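Local coordinates for protein GTP pyrophosphokinase (Chlorobaculum tepidum, PDB 3IBW) that forms the ACT domain, probably regulatory, of a GTP pyrophosphokinase, the enzyme family that makes the alarmone pppGpp from GTP and ATP, at residues A[33-38]-A[48-53]. The protein carries 1 engineered substitution. Numbering follows the deposited sequence.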
ATOM      1  N   ILE A  33      -4.281   4.891   7.737  1.00 20.15           N
ATOM      2  CA  ILE A  33      -4.177   5.120   6.300  1.00 19.63           C
ATOM      3  C   ILE A  33      -5.563   5.282   5.698  1.00 19.29           C
ATOM      4  O   ILE A  33      -6.460   4.474   5.954  1.00 21.11           O
ATOM      5  CB  ILE A  33      -3.432   3.941   5.605  1.00 20.68           C
ATOM      6  CG1 ILE A  33      -1.996   3.854   6.139  1.00 23.51           C
ATOM      7  CG2 ILE A  33      -3.444   4.130   4.086  1.00 21.95           C
ATOM      8  CD1 ILE A  33      -1.315   2.522   5.841  1.00 25.96           C
ATOM      9  N   ARG A  34      -5.738   6.339   4.910  1.00 15.19           N
ATOM     10  CA  ARG A  34      -7.014   6.592   4.261  1.00 15.39           C
ATOM     11  C   ARG A  34      -7.016   6.191   2.791  1.00 15.31           C
ATOM     12  O   ARG A  34      -7.958   5.555   2.322  1.00 17.52           O
ATOM     13  CB  ARG A  34      -7.398   8.070   4.380  1.00 18.43           C
ATOM     14  CG  ARG A  34      -7.387   8.576   5.807  1.00 24.62           C
ATOM     15  CD  ARG A  34      -7.864   7.485   6.765  1.00 33.17           C
ATOM     16  NE  ARG A  34      -9.308   7.289   6.722  1.00 37.28           N
ATOM     17  CZ  ARG A  34      -9.917   6.183   7.133  1.00 37.79           C
ATOM     18  NH1 ARG A  34      -9.205   5.170   7.614  1.00 27.28           N
ATOM     19  NH2 ARG A  34     -11.238   6.086   7.062  1.00 38.54           N
ATOM     20  N   THR A  35      -5.953   6.541   2.072  1.00 13.40           N
ATOM     21  CA  THR A  35      -5.872   6.234   0.650  1.00 12.73           C
ATOM     22  C   THR A  35      -4.443   5.958   0.205  1.00 12.79           C
ATOM     23  O   THR A  35      -3.498   6.545   0.727  1.00 10.63           O
ATOM     24  CB  THR A  35      -6.377   7.449  -0.205  1.00 17.33           C
ATOM     25  OG1 THR A  35      -7.714   7.798   0.175  1.00 23.91           O
ATOM     26  CG2 THR A  35      -6.352   7.129  -1.692  1.00 21.58           C
ATOM     27  N   ILE A  36      -4.295   5.033  -0.734  1.00 10.88           N
ATOM     28  CA  ILE A  36      -2.995   4.762  -1.329  1.00 12.09           C
ATOM     29  C   ILE A  36      -3.246   4.597  -2.821  1.00 11.50           C
ATOM     30  O   ILE A  36      -4.105   3.806  -3.225  1.00 10.20           O
ATOM     31  CB  ILE A  36      -2.313   3.458  -0.847  1.00 13.86           C
ATOM     32  CG1 ILE A  36      -1.903   3.588   0.617  1.00 14.64           C
ATOM     33  CG2 ILE A  36      -1.077   3.167  -1.740  1.00 11.87           C
ATOM     34  CD1 ILE A  36      -1.391   2.281   1.223  1.00 19.29           C
ATOM     35  N   VAL A  37      -2.543   5.378  -3.637  1.00 11.42           N
ATOM     36  CA  VAL A  37      -2.630   5.231  -5.086  1.00 10.15           C
ATOM     37  C   VAL A  37      -1.171   5.076  -5.526  1.00 11.85           C
ATOM     38  O   VAL A  37      -0.413   6.048  -5.558  1.00  9.85           O
ATOM     39  CB  VAL A  37      -3.260   6.437  -5.792  1.00 12.72           C
ATOM     40  CG1 VAL A  37      -3.165   6.237  -7.314  1.00 16.62           C
ATOM     41  CG2 VAL A  37      -4.724   6.569  -5.360  1.00 17.05           C
ATOM     42  N   LEU A  38      -0.782   3.845  -5.848  1.00 10.63           N
ATOM     43  CA  LEU A  38       0.581   3.538  -6.274  1.00 11.93           C
ATOM     44  C   LEU A  38       0.554   2.970  -7.682  1.00 11.88           C
ATOM     45  O   LEU A  38      -0.314   2.160  -8.021  1.00 10.91           O
ATOM     46  CB  LEU A  38       1.230   2.529  -5.309  1.00 13.03           C
ATOM     47  CG  LEU A  38       2.682   2.113  -5.599  1.00 14.99           C
ATOM     48  CD1 LEU A  38       3.383   1.748  -4.304  1.00 18.97           C
ATOM     49  CD2 LEU A  38       2.717   0.944  -6.585  1.00 16.85           C
ATOM     50  N   ASN A  48       0.852   8.148  -3.941  1.00 10.20           N
ATOM     51  CA  ASN A  48       0.185   9.231  -3.223  1.00 12.71           C
ATOM     52  C   ASN A  48      -0.512   8.540  -2.053  1.00 14.65           C
ATOM     53  O   ASN A  48      -1.320   7.630  -2.243  1.00 13.80           O
ATOM     54  CB  ASN A  48      -0.837   9.947  -4.107  1.00 13.93           C
ATOM     55  CG  ASN A  48      -0.191  10.916  -5.078  1.00 20.69           C
ATOM     56  OD1 ASN A  48       1.032  11.070  -5.109  1.00 20.66           O
ATOM     57  ND2 ASN A  48      -1.013  11.580  -5.876  1.00 24.50           N
ATOM     58  N   LEU A  49      -0.192   8.989  -0.846  1.00 14.47           N
ATOM     59  CA  LEU A  49      -0.726   8.420   0.381  1.00 15.81           C
ATOM     60  C   LEU A  49      -1.472   9.469   1.193  1.00 16.07           C
ATOM     61  O   LEU A  49      -0.972  10.580   1.368  1.00 15.66           O
ATOM     62  CB  LEU A  49       0.450   7.867   1.208  1.00 15.25           C
ATOM     63  CG  LEU A  49       0.319   7.519   2.697  1.00 19.98           C
ATOM     64  CD1 LEU A  49      -0.562   6.292   2.865  1.00 15.52           C
ATOM     65  CD2 LEU A  49       1.702   7.255   3.287  1.00 15.93           C
HETATM   66  N   MSE A  50      -2.678   9.135   1.650  1.00 13.94           N
HETATM   67  CA  MSE A  50      -3.443  10.046   2.502  1.00 15.26           C
HETATM   68  C   MSE A  50      -3.556   9.308   3.827  1.00 12.03           C
HETATM   69  O   MSE A  50      -3.993   8.155   3.876  1.00 12.48           O
HETATM   70  CB  MSE A  50      -4.845  10.314   1.955  1.00 17.78           C
HETATM   71  CG  MSE A  50      -4.864  10.984   0.597  1.00 31.42           C
HETATM   72 SE   MSE A  50      -4.188  12.788   0.635  1.00 63.04          SE
HETATM   73  CE  MSE A  50      -5.026  13.412   2.270  1.00 25.71           C
ATOM     74  N   ILE A  51      -3.170   9.980   4.903  1.00 11.45           N
ATOM     75  CA  ILE A  51      -3.193   9.385   6.231  1.00 13.27           C
ATOM     76  C   ILE A  51      -3.719  10.377   7.254  1.00 16.76           C
ATOM     77  O   ILE A  51      -3.721  11.586   7.001  1.00 17.87           O
ATOM     78  CB  ILE A  51      -1.754   9.005   6.703  1.00 16.16           C
ATOM     79  CG1 ILE A  51      -0.851  10.255   6.697  1.00 17.46           C
ATOM     80  CG2 ILE A  51      -1.158   7.933   5.811  1.00 15.45           C
ATOM     81  CD1 ILE A  51       0.491  10.044   7.380  1.00 25.19           C
ATOM     82  N   PHE A  52      -4.191   9.858   8.388  1.00 18.71           N
ATOM     83  CA  PHE A  52      -4.624  10.701   9.502  1.00 21.27           C
ATOM     84  C   PHE A  52      -3.407  10.640  10.433  1.00 22.16           C
ATOM     85  O   PHE A  52      -2.946   9.558  10.818  1.00 24.34           O
ATOM     86  CB  PHE A  52      -5.880  10.158  10.182  1.00 22.33           C
ATOM     87  CG  PHE A  52      -7.137  10.566   9.491  1.00 27.88           C
ATOM     88  CD1 PHE A  52      -7.571  11.887   9.524  1.00 32.84           C
ATOM     89  CD2 PHE A  52      -7.880   9.641   8.789  1.00 37.41           C
ATOM     90  CE1 PHE A  52      -8.724  12.272   8.849  1.00 31.67           C
ATOM     91  CE2 PHE A  52      -9.035  10.020   8.107  1.00 34.46           C
ATOM     92  CZ  PHE A  52      -9.460  11.332   8.145  1.00 35.30           C
ATOM     93  N   VAL A  53      -2.890  11.811  10.792  1.00 19.42           N
ATOM     94  CA  VAL A  53      -1.698  11.893  11.617  1.00 17.80           C
ATOM     95  C   VAL A  53      -1.876  12.861  12.778  1.00 18.90           C
ATOM     96  O   VAL A  53      -2.648  13.814  12.697  1.00 15.13           O
ATOM     97  CB  VAL A  53      -0.487  12.282  10.705  1.00 20.83           C
ATOM     98  CG1 VAL A  53      -0.702  13.653  10.105  1.00 19.69           C
ATOM     99  CG2 VAL A  53       0.803  12.212  11.472  1.00 19.76           C
TER
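The carbonyl oxygen of M50 is gripped twice: R34 N donates to M50 O at 2.7 Å and T35 N donates to the same M50 O at 3.1 Å, both arriving from one face of the carbonyl plane. Two successive residues of 33-38 thus answer a single residue of 48-53, a classic beta bulge; R34 takes the extra place with psi at -44°, and the pairing slips by one residue between I33–I51 and T35–M50. Beyond the bulge the antiparallel pattern is regular. M50 N returns a bond of 2.9 Å to T35 O, and V37 and N48 exchange a reciprocal pair of backbone bonds, V37 N to N48 O and N48 N to V37 O, each 2.9 Å.

On the buried face, L49 has CG anti to its backbone N (chi1 164°), and its CD1 tip leans toward the neighbouring strand, 3.8 Å from I36 CG1. The same CD1 meets I33 CG2, the two side chains crossing at about a right angle, while CG2 of I51 lies against I33 CG1 at 4.2 Å. I26 of helix 18-28 covers I33 and L49, and L62 of helix 56-67 packs on I51. On the other face T35 CB rests 3.9 Å from M50 CB, and the selenomethionine chain then bends away. The guanidinium of R34 forms a salt bridge through NH1 with D14 of the second subunit, and N48 OD1 is hydrogen-bonded to NH1 of R9 on strand 4-13.

T35, I36 and L38 pair with an antiparallel strand of the second subunit, extending the sheet across the dimer. This is the bulged hairpin of strands 32-41 and 44-53, the β2–β3 unit of the βαββαβ ACT fold.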